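Local coordinates for protein ribosomal RNA small subunit methyltransferase E (Legionella pneumophila, PDB 5O95) that probably methylates N3 of a specific uridine of 16S ribosomal RNA in the assembled small subunit, with S-adenosyl-L-methionine as methyl donor, at residues Ile89-Gly92 with Glu93-Glu96; Leu159-Phe162 with Val163-Lys167; Ile207-Thr210 with Ser211-Phe215. One frame throughout, in Å; residues are numbered along the deposited sequence.

Contact 1. Residues Ile89-Gly92 with Glu93-Glu96; sequences ISKG and ERME
The guanidinium of Arg94 has Lys91 CE over one face, 3.9 Å from NH1, and Gly92 CA at its edge, in its plane. Arg94 is the last residue of a type II' beta turn that begins at Lys91 and leads from strand 82-88 into helix 94-104 of the SPOUT methyltransferase domain, with Glu93 as N-cap. Gly92 fits this turn by its positive phi of 64°. Arg94 CG lies opposite the carbonyl carbon (chi1 -66°), and the chain, extended from there to NE, carries NH2 to Lys91 O at 3.1 Å; this donor stands 66° out of the carbonyl plane, not on a lone pair. Lys91, extended beyond CG, runs beside Arg94, its CG 3.6 Å from Arg94 NH2. Arg94 is also close to Thr227, which binds S-adenosyl-L-methionine in a structure of this protein. Deeper in, Ile89 CG2 meets Met95 CE at 3.9 Å, beside Pro112 of strand 109-114. Glu96 turns to Lys130 and Trp134 through OE2, while a water sits between its OE1 and Gly92 O. A second water lies within hydrogen-bonding distance of Ser90 O, Ser90 OG and Gly92 O, and accepts from Met95 N at 2.9 Å.

Contact 2. Residues Leu159-Phe162 with Val163-Lys167; sequences LDQF and VREAK
Helix 159-165, a short surface helix following strand 152-158, which is outermost within this chain in the six-stranded parallel sheet, is held by i to i+4 bonds. Val163 N donates to Leu159 O at 3.0 Å, and matching bonds join Arg164 N to Asp160 O and Glu165 N to Gln161 O. The last bonds are weaker: Ala166 N and Glu165 N both make weak bonds to Phe162 O, and Ala166 is the first residue to leave helical angles. On the outer side Gln161 NE2 donates to Glu165 OE2 at 2.9 Å with an N-H...O angle of 168°. The oxygen lies in the amide plane, yet the amide comes from above the carboxylate, the two planes standing 85° apart. With CG anti to its backbone N (chi1 -178°) and the rest extended, Gln161 can reach one turn ahead. Arg164 folds back, and Gln161 CA lies 3.5 Å from the plane of its guanidinium, toward the rim. On the inner side Leu159 CD1 touches Val163 CG1 at 4.1 Å, and Phe162 packs edge-to-face with His84. The helix is therefore amphipathic: apolar branches face the sheet, while the amide-carboxylate bond links successive turns, probably strengthened by the negative charge expected on Glu165.

Contact 3. Residues Ile207-Thr210 with Ser211-Phe215; sequences IRLT and SGHGF
Leu209 and His213 lie side by side and point the same way, Leu209 CD1 3.8 Å from His213 CE1, at the C-terminal end of helix 204-212, which a Schellman motif closes. The imidazole is turned so that ND1 faces back along the helix and donates to Leu209 O at 2.8 Å, the oxygen lying at the ring edge, 17° out of its plane. The backbone N of His213 is shared weakly between Leu209 O and Thr210 O, so backbone and ring of one residue both address the Leu209 carbonyl. Ser211 does something similar two residues earlier in the chain: OG, placed between its backbone N and carbonyl carbon (chi1 60°), donates to Ile207 O at 2.6 Å, while Ser211 N reaches that oxygen from the opposite face of the carbonyl plane at 2.8 Å. In the motif itself Phe215 N donates to Thr210 O at 3.0 Å and Gly214 N to Ser211 O, with Gly214 as the C' residue, a position whose positive phi of 84° suits glycine. Phe215 CB then sits 3.4 Å from Thr210 O, but the ring leads away into the interior, against Ile173, Ala193 and Ile195 of the parallel sheet. His213 O meanwhile bonds to Lys171, tying the turn to strand 170-174. Across the helix end, a water bridges the two segments: it pairs with Thr210 OG1 at 2.7 Å and donates to Phe215 O at 2.8 Å.

All three contacts are local and pair a buried apolar side (Ile89 and Met95; Leu159, Phe162 and Val163; Thr210 and Phe215) with a more exposed polar one. Their polar chemistry follows their place. Contact 1, at a helix start, uses an arginine on a turn carbonyl and bridging water; contact 2, spanning a short helix, adds an amide-carboxylate bond; in contact 3, backbone and side-chain donors bind the last carbonyls and a glycine ends the helix. Contacts 2 and 3 touch: Phe162 CE2 meets Phe215 CZ at 3.8 Å and Asp160 CB meets Leu209 CD2 at 3.5 Å, so their helices pack together over the parallel sheet. Contact 1 stands apart, its centre about 22 Å from that of contact 2.

Contact 1. Residues Ile89-Gly92 with Glu93-Glu96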
ATOM      1  N   ILE B  89     -10.208  11.483  -7.699  1.00 21.92           N
ATOM      2  CA  ILE B  89     -10.592  11.865  -6.348  1.00 23.50           C
ATOM      3  C   ILE B  89     -11.603  10.865  -5.798  1.00 23.17           C
ATOM      4  O   ILE B  89     -12.298  10.170  -6.546  1.00 25.96           O
ATOM      5  CB  ILE B  89     -11.082  13.324  -6.271  1.00 21.58           C
ATOM      6  CG1 ILE B  89     -12.302  13.541  -7.171  1.00 25.32           C
ATOM      7  CG2 ILE B  89      -9.947  14.269  -6.652  1.00 23.04           C
ATOM      8  CD1 ILE B  89     -12.942  14.937  -7.011  1.00 30.75           C
ATOM      9  N   SER B  90     -11.649  10.752  -4.475  1.00 25.35           N
ATOM     10  CA  SER B  90     -12.378   9.666  -3.848  1.00 25.02           C
ATOM     11  C   SER B  90     -12.929  10.140  -2.514  1.00 25.01           C
ATOM     12  O   SER B  90     -12.498  11.153  -1.963  1.00 31.10           O
ATOM     13  CB  SER B  90     -11.495   8.423  -3.658  1.00 25.15           C
ATOM     14  OG  SER B  90     -10.360   8.760  -2.886  1.00 28.26           O
ATOM     15  N   LYS B  91     -13.902   9.388  -2.008  1.00 26.30           N
ATOM     16  CA  LYS B  91     -14.490   9.681  -0.707  1.00 27.85           C
ATOM     17  C   LYS B  91     -13.510   9.317   0.417  1.00 27.04           C
ATOM     18  O   LYS B  91     -12.492   8.640   0.213  1.00 27.97           O
ATOM     19  CB  LYS B  91     -15.808   8.928  -0.543  1.00 30.97           C
ATOM     20  CG  LYS B  91     -15.609   7.443  -0.444  1.00 39.45           C
ATOM     21  CD  LYS B  91     -16.934   6.710  -0.521  1.00 32.62           C
ATOM     22  CE  LYS B  91     -16.725   5.219  -0.294  1.00 43.52           C
ATOM     23  NZ  LYS B  91     -18.024   4.490  -0.198  1.00 48.53           N
ATOM     24  N   GLY B  92     -13.831   9.773   1.624  1.00 29.46           N
ATOM     25  CA  GLY B  92     -13.005   9.475   2.780  1.00 23.95           C
ATOM     26  C   GLY B  92     -11.619  10.094   2.657  1.00 27.95           C
ATOM     27  O   GLY B  92     -11.429  11.161   2.059  1.00 28.19           O
ATOM     28  N   GLU B  93     -10.623   9.388   3.198  1.00 25.06           N
ATOM     29  CA  GLU B  93      -9.250   9.883   3.236  1.00 27.46           C
ATOM     30  C   GLU B  93      -8.309   9.017   2.398  1.00 23.49           C
ATOM     31  O   GLU B  93      -7.101   8.953   2.647  1.00 22.18           O
ATOM     32  CB  GLU B  93      -8.765  10.055   4.673  1.00 34.42           C
ATOM     33  CG  GLU B  93      -9.449  11.205   5.400  1.00 48.67           C
ATOM     34  CD  GLU B  93      -8.715  11.621   6.661  1.00 80.54           C
ATOM     35  OE1 GLU B  93      -8.095  10.750   7.309  1.00 96.50           O
ATOM     36  OE2 GLU B  93      -8.748  12.821   6.999  1.00 72.95           O
ATOM     37  N   ARG B  94      -8.848   8.381   1.360  1.00 21.82           N
ATOM     38  CA  ARG B  94      -8.022   7.544   0.495  1.00 22.12           C
ATOM     39  C   ARG B  94      -6.948   8.363  -0.212  1.00 17.57           C
ATOM     40  O   ARG B  94      -5.812   7.895  -0.384  1.00 18.06           O
ATOM     41  CB  ARG B  94      -8.923   6.818  -0.511  1.00 24.92           C
ATOM     42  CG  ARG B  94      -9.869   5.821   0.129  1.00 23.83           C
ATOM     43  CD  ARG B  94     -11.074   5.554  -0.756  1.00 23.16           C
ATOM     44  NE  ARG B  94     -11.921   4.479  -0.231  1.00 26.11           N
ATOM     45  CZ  ARG B  94     -12.809   4.637   0.745  1.00 57.94           C
ATOM     46  NH1 ARG B  94     -13.532   3.603   1.160  1.00 45.89           N
ATOM     47  NH2 ARG B  94     -12.971   5.829   1.311  1.00 31.51           N
ATOM     48  N   MET B  95      -7.265   9.608  -0.588  1.00 17.62           N
ATOM     49  CA  MET B  95      -6.273  10.401  -1.303  1.00 20.74           C
ATOM     50  C   MET B  95      -5.097  10.723  -0.407  1.00 17.43           C
ATOM     51  O   MET B  95      -3.950  10.747  -0.868  1.00 18.71           O
ATOM     52  CB  MET B  95      -6.885  11.698  -1.816  1.00 19.11           C
ATOM     53  CG  MET B  95      -5.967  12.480  -2.736  1.00 22.51           C
ATOM     54  SD  MET B  95      -5.574  11.609  -4.273  1.00 24.10           S
ATOM     55  CE  MET B  95      -6.726  12.430  -5.384  1.00 23.50           C
ATOM     56  N   GLU B  96      -5.355  10.939   0.884  1.00 19.21           N
ATOM     57  CA  GLU B  96      -4.251  11.256   1.791  1.00 17.95           C
ATOM     58  C   GLU B  96      -3.270  10.095   1.858  1.00 21.56           C
ATOM     59  O   GLU B  96      -2.052  10.295   1.892  1.00 20.85           O
ATOM     60  CB  GLU B  96      -4.812  11.589   3.173  1.00 22.64           C
ATOM     61  CG  GLU B  96      -5.481  12.988   3.284  1.00 22.28           C
ATOM     62  CD  GLU B  96      -6.798  13.179   2.524  1.00 28.02           C
ATOM     63  OE1 GLU B  96      -7.458  12.197   2.118  1.00 29.52           O
ATOM     64  OE2 GLU B  96      -7.201  14.353   2.355  1.00 30.83           O
TER
HETATM   65  O   HOH W   1      -9.944  10.726  -0.513  1.00 22.46           O
HETATM   66  O   HOH W   2      -9.614  13.504   0.611  1.00 36.61           O

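Contact 2. Residues Leu159-Phe162 with Val163-Lys167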
ATOM      1  N   LEU B 159     -10.514  14.734 -16.699  1.00 25.89           N
ATOM      2  CA  LEU B 159      -9.815  13.732 -17.494  1.00 26.14           C
ATOM      3  C   LEU B 159      -9.471  14.252 -18.888  1.00 28.47           C
ATOM      4  O   LEU B 159      -8.397  13.946 -19.419  1.00 29.22           O
ATOM      5  CB  LEU B 159     -10.675  12.472 -17.585  1.00 25.70           C
ATOM      6  CG  LEU B 159     -10.151  11.322 -18.447  1.00 28.78           C
ATOM      7  CD1 LEU B 159      -9.023  10.552 -17.747  1.00 29.43           C
ATOM      8  CD2 LEU B 159     -11.289  10.391 -18.817  1.00 34.91           C
ATOM      9  N   ASP B 160     -10.370  15.020 -19.508  1.00 28.10           N
ATOM     10  CA  ASP B 160     -10.102  15.469 -20.869  1.00 26.35           C
ATOM     11  C   ASP B 160      -8.900  16.405 -20.925  1.00 38.96           C
ATOM     12  O   ASP B 160      -8.070  16.302 -21.836  1.00 32.17           O
ATOM     13  CB  ASP B 160     -11.341  16.107 -21.510  1.00 34.37           C
ATOM     14  CG  ASP B 160     -11.844  17.319 -20.758  1.00 37.75           C
ATOM     15  OD1 ASP B 160     -11.435  17.549 -19.605  1.00 39.00           O
ATOM     16  OD2 ASP B 160     -12.673  18.051 -21.335  1.00 76.80           O
ATOM     17  N   GLN B 161      -8.786  17.323 -19.962  1.00 31.13           N
ATOM     18  CA  GLN B 161      -7.587  18.154 -19.894  1.00 29.46           C
ATOM     19  C   GLN B 161      -6.342  17.313 -19.654  1.00 25.89           C
ATOM     20  O   GLN B 161      -5.288  17.565 -20.251  1.00 29.49           O
ATOM     21  CB  GLN B 161      -7.722  19.220 -18.808  1.00 29.52           C
ATOM     22  CG  GLN B 161      -6.506  20.123 -18.738  1.00 34.16           C
ATOM     23  CD  GLN B 161      -6.706  21.326 -17.842  1.00 40.05           C
ATOM     24  OE1 GLN B 161      -7.722  21.449 -17.162  1.00 32.87           O
ATOM     25  NE2 GLN B 161      -5.722  22.220 -17.832  1.00 47.96           N
ATOM     26  N   PHE B 162      -6.433  16.301 -18.789  1.00 24.08           N
ATOM     27  CA  PHE B 162      -5.247  15.506 -18.496  1.00 22.44           C
ATOM     28  C   PHE B 162      -4.743  14.773 -19.733  1.00 28.10           C
ATOM     29  O   PHE B 162      -3.543  14.784 -20.026  1.00 24.08           O
ATOM     30  CB  PHE B 162      -5.489  14.527 -17.351  1.00 20.27           C
ATOM     31  CG  PHE B 162      -4.267  13.761 -16.981  1.00 25.83           C
ATOM     32  CD1 PHE B 162      -3.345  14.291 -16.093  1.00 21.24           C
ATOM     33  CD2 PHE B 162      -4.018  12.519 -17.548  1.00 21.67           C
ATOM     34  CE1 PHE B 162      -2.196  13.584 -15.765  1.00 21.90           C
ATOM     35  CE2 PHE B 162      -2.872  11.814 -17.230  1.00 22.39           C
ATOM     36  CZ  PHE B 162      -1.960  12.348 -16.341  1.00 23.65           C
ATOM     37  N   VAL B 163      -5.641  14.112 -20.469  1.00 23.72           N
ATOM     38  CA  VAL B 163      -5.174  13.381 -21.641  1.00 29.10           C
ATOM     39  C   VAL B 163      -4.714  14.327 -22.749  1.00 23.96           C
ATOM     40  O   VAL B 163      -3.800  13.994 -23.513  1.00 30.15           O
ATOM     41  CB  VAL B 163      -6.200  12.331 -22.113  1.00 27.16           C
ATOM     42  CG1 VAL B 163      -6.612  11.442 -20.942  1.00 25.59           C
ATOM     43  CG2 VAL B 163      -7.406  12.983 -22.779  1.00 31.09           C
ATOM     44  N   ARG B 164      -5.311  15.521 -22.844  1.00 27.54           N
ATOM     45  CA  ARG B 164      -4.909  16.461 -23.885  1.00 25.89           C
ATOM     46  C   ARG B 164      -3.478  16.941 -23.660  1.00 31.24           C
ATOM     47  O   ARG B 164      -2.707  17.087 -24.616  1.00 33.82           O
ATOM     48  CB  ARG B 164      -5.900  17.628 -23.941  1.00 32.14           C
ATOM     49  CG  ARG B 164      -5.274  18.980 -24.256  1.00 58.64           C
ATOM     50  CD  ARG B 164      -6.328  19.997 -24.690  1.00 61.84           C
ATOM     51  NE  ARG B 164      -7.520  19.961 -23.847  1.00 59.54           N
ATOM     52  CZ  ARG B 164      -7.705  20.727 -22.777  1.00 39.90           C
ATOM     53  NH1 ARG B 164      -6.774  21.600 -22.414  1.00 48.69           N
ATOM     54  NH2 ARG B 164      -8.825  20.620 -22.071  1.00 51.59           N
ATOM     55  N   GLU B 165      -3.091  17.133 -22.400  1.00 24.64           N
ATOM     56  CA  GLU B 165      -1.801  17.723 -22.069  1.00 34.48           C
ATOM     57  C   GLU B 165      -0.690  16.705 -21.850  1.00 28.25           C
ATOM     58  O   GLU B 165       0.485  17.093 -21.845  1.00 30.42           O
ATOM     59  CB  GLU B 165      -1.923  18.583 -20.807  1.00 31.44           C
ATOM     60  CG  GLU B 165      -2.872  19.754 -20.968  1.00 31.80           C
ATOM     61  CD  GLU B 165      -3.059  20.534 -19.683  1.00 48.31           C
ATOM     62  OE1 GLU B 165      -2.671  20.034 -18.605  1.00 47.87           O
ATOM     63  OE2 GLU B 165      -3.605  21.651 -19.753  1.00 36.74           O
ATOM     64  N   ALA B 166      -1.023  15.425 -21.661  1.00 23.83           N
ATOM     65  CA  ALA B 166      -0.021  14.430 -21.297  1.00 24.53           C
ATOM     66  C   ALA B 166       0.980  14.249 -22.433  1.00 29.96           C
ATOM     67  O   ALA B 166       0.600  13.949 -23.569  1.00 29.08           O
ATOM     68  CB  ALA B 166      -0.704  13.103 -20.970  1.00 24.48           C
ATOM     69  N   LYS B 167       2.263  14.430 -22.124  1.00 28.62           N
ATOM     70  CA  LYS B 167       3.317  14.263 -23.115  1.00 26.33           C
ATOM     71  C   LYS B 167       4.317  13.170 -22.742  1.00 24.73           C
ATOM     72  O   LYS B 167       5.341  13.021 -23.422  1.00 30.65           O
ATOM     73  CB  LYS B 167       3.996  15.607 -23.401  1.00 31.48           C
ATOM     74  CG  LYS B 167       3.030  16.644 -23.983  1.00 35.63           C
ATOM     75  CD  LYS B 167       3.685  18.006 -24.165  1.00 46.57           C
ATOM     76  CE  LYS B 167       2.675  19.014 -24.691  1.00 50.74           C
ATOM     77  NZ  LYS B 167       3.241  20.389 -24.826  1.00 72.76           N
TER

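Contact 3. Residues Ile207-Thr210 with Ser211-Phe215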
ATOM      1  N   ILE B 207     -13.264   6.331 -22.232  1.00 31.80           N
ATOM      2  CA  ILE B 207     -12.283   5.402 -22.787  1.00 31.23           C
ATOM      3  C   ILE B 207     -11.965   5.755 -24.234  1.00 31.51           C
ATOM      4  O   ILE B 207     -10.822   5.601 -24.688  1.00 32.84           O
ATOM      5  CB  ILE B 207     -12.755   3.946 -22.621  1.00 33.36           C
ATOM      6  CG1 ILE B 207     -12.784   3.581 -21.141  1.00 27.31           C
ATOM      7  CG2 ILE B 207     -11.852   2.994 -23.387  1.00 36.10           C
ATOM      8  CD1 ILE B 207     -11.445   3.787 -20.457  1.00 31.64           C
ATOM      9  N   ARG B 208     -12.967   6.220 -24.985  1.00 31.13           N
ATOM     10  CA  ARG B 208     -12.705   6.714 -26.332  1.00 27.80           C
ATOM     11  C   ARG B 208     -11.738   7.891 -26.281  1.00 36.34           C
ATOM     12  O   ARG B 208     -10.830   8.007 -27.113  1.00 31.93           O
ATOM     13  CB  ARG B 208     -14.031   7.090 -26.999  1.00 38.01           C
ATOM     14  CG  ARG B 208     -13.919   7.669 -28.390  1.00 41.04           C
ATOM     15  CD  ARG B 208     -15.269   7.630 -29.117  1.00 82.51           C
ATOM     16  NE  ARG B 208     -16.386   8.104 -28.296  1.00 95.50           N
ATOM     17  CZ  ARG B 208     -17.341   7.319 -27.798  1.00 84.60           C
ATOM     18  NH1 ARG B 208     -17.323   6.013 -28.034  1.00 59.63           N
ATOM     19  NH2 ARG B 208     -18.317   7.840 -27.064  1.00 63.48           N
ATOM     20  N   LEU B 209     -11.880   8.736 -25.264  1.00 29.24           N
ATOM     21  CA  LEU B 209     -11.001   9.887 -25.109  1.00 32.48           C
ATOM     22  C   LEU B 209      -9.595   9.462 -24.696  1.00 38.37           C
ATOM     23  O   LEU B 209      -8.602   9.938 -25.258  1.00 32.15           O
ATOM     24  CB  LEU B 209     -11.608  10.834 -24.080  1.00 39.23           C
ATOM     25  CG  LEU B 209     -11.008  12.222 -23.913  1.00 48.22           C
ATOM     26  CD1 LEU B 209     -11.252  13.065 -25.155  1.00 55.24           C
ATOM     27  CD2 LEU B 209     -11.650  12.843 -22.705  1.00 48.01           C
ATOM     28  N   THR B 210      -9.487   8.563 -23.712  1.00 26.64           N
ATOM     29  CA  THR B 210      -8.167   8.113 -23.271  1.00 24.04           C
ATOM     30  C   THR B 210      -7.458   7.322 -24.368  1.00 30.92           C
ATOM     31  O   THR B 210      -6.280   7.560 -24.655  1.00 25.37           O
ATOM     32  CB  THR B 210      -8.257   7.314 -21.962  1.00 28.45           C
ATOM     33  OG1 THR B 210      -8.992   6.093 -22.165  1.00 26.07           O
ATOM     34  CG2 THR B 210      -8.935   8.136 -20.860  1.00 25.29           C
ATOM     35  N   SER B 211      -8.161   6.385 -25.007  1.00 29.23           N
ATOM     36  CA  SER B 211      -7.524   5.591 -26.054  1.00 24.41           C
ATOM     37  C   SER B 211      -7.173   6.443 -27.269  1.00 27.35           C
ATOM     38  O   SER B 211      -6.140   6.219 -27.909  1.00 28.78           O
ATOM     39  CB  SER B 211      -8.396   4.392 -26.442  1.00 29.04           C
ATOM     40  OG  SER B 211      -9.664   4.799 -26.923  1.00 40.07           O
ATOM     41  N   GLY B 212      -8.008   7.435 -27.591  1.00 28.56           N
ATOM     42  CA  GLY B 212      -7.699   8.346 -28.682  1.00 27.64           C
ATOM     43  C   GLY B 212      -6.485   9.212 -28.427  1.00 34.48           C
ATOM     44  O   GLY B 212      -5.893   9.734 -29.378  1.00 32.25           O
ATOM     45  N   HIS B 213      -6.104   9.388 -27.166  1.00 26.33           N
ATOM     46  CA  HIS B 213      -4.871  10.086 -26.828  1.00 26.40           C
ATOM     47  C   HIS B 213      -3.722   9.139 -26.515  1.00 30.05           C
ATOM     48  O   HIS B 213      -2.713   9.576 -25.954  1.00 31.31           O
ATOM     49  CB  HIS B 213      -5.092  11.067 -25.677  1.00 27.96           C
ATOM     50  CG  HIS B 213      -5.923  12.249 -26.053  1.00 30.48           C
ATOM     51  ND1 HIS B 213      -7.277  12.160 -26.280  1.00 31.26           N
ATOM     52  CD2 HIS B 213      -5.591  13.548 -26.249  1.00 27.36           C
ATOM     53  CE1 HIS B 213      -7.748  13.353 -26.603  1.00 28.84           C
ATOM     54  NE2 HIS B 213      -6.744  14.211 -26.591  1.00 31.35           N
ATOM     55  N   GLY B 214      -3.857   7.856 -26.852  1.00 28.53           N
ATOM     56  CA  GLY B 214      -2.748   6.924 -26.723  1.00 25.61           C
ATOM     57  C   GLY B 214      -2.538   6.300 -25.363  1.00 23.90           C
ATOM     58  O   GLY B 214      -1.487   5.697 -25.135  1.00 24.77           O
ATOM     59  N   PHE B 215      -3.494   6.425 -24.447  1.00 28.26           N
ATOM     60  CA  PHE B 215      -3.409   5.742 -23.161  1.00 23.97           C
ATOM     61  C   PHE B 215      -3.752   4.268 -23.341  1.00 26.47           C
ATOM     62  O   PHE B 215      -4.822   3.926 -23.861  1.00 26.98           O
ATOM     63  CB  PHE B 215      -4.301   6.421 -22.123  1.00 22.01           C
ATOM     64  CG  PHE B 215      -3.678   7.663 -21.538  1.00 21.17           C
ATOM     65  CD1 PHE B 215      -3.689   8.860 -22.243  1.00 26.34           C
ATOM     66  CD2 PHE B 215      -3.052   7.620 -20.300  1.00 20.23           C
ATOM     67  CE1 PHE B 215      -3.089  10.003 -21.716  1.00 24.91           C
ATOM     68  CE2 PHE B 215      -2.447   8.759 -19.769  1.00 22.07           C
ATOM     69  CZ  PHE B 215      -2.473   9.941 -20.469  1.00 22.97           C
TER
HETATM   70  O   HOH W   3      -7.497   3.987 -23.033  1.00 24.54           O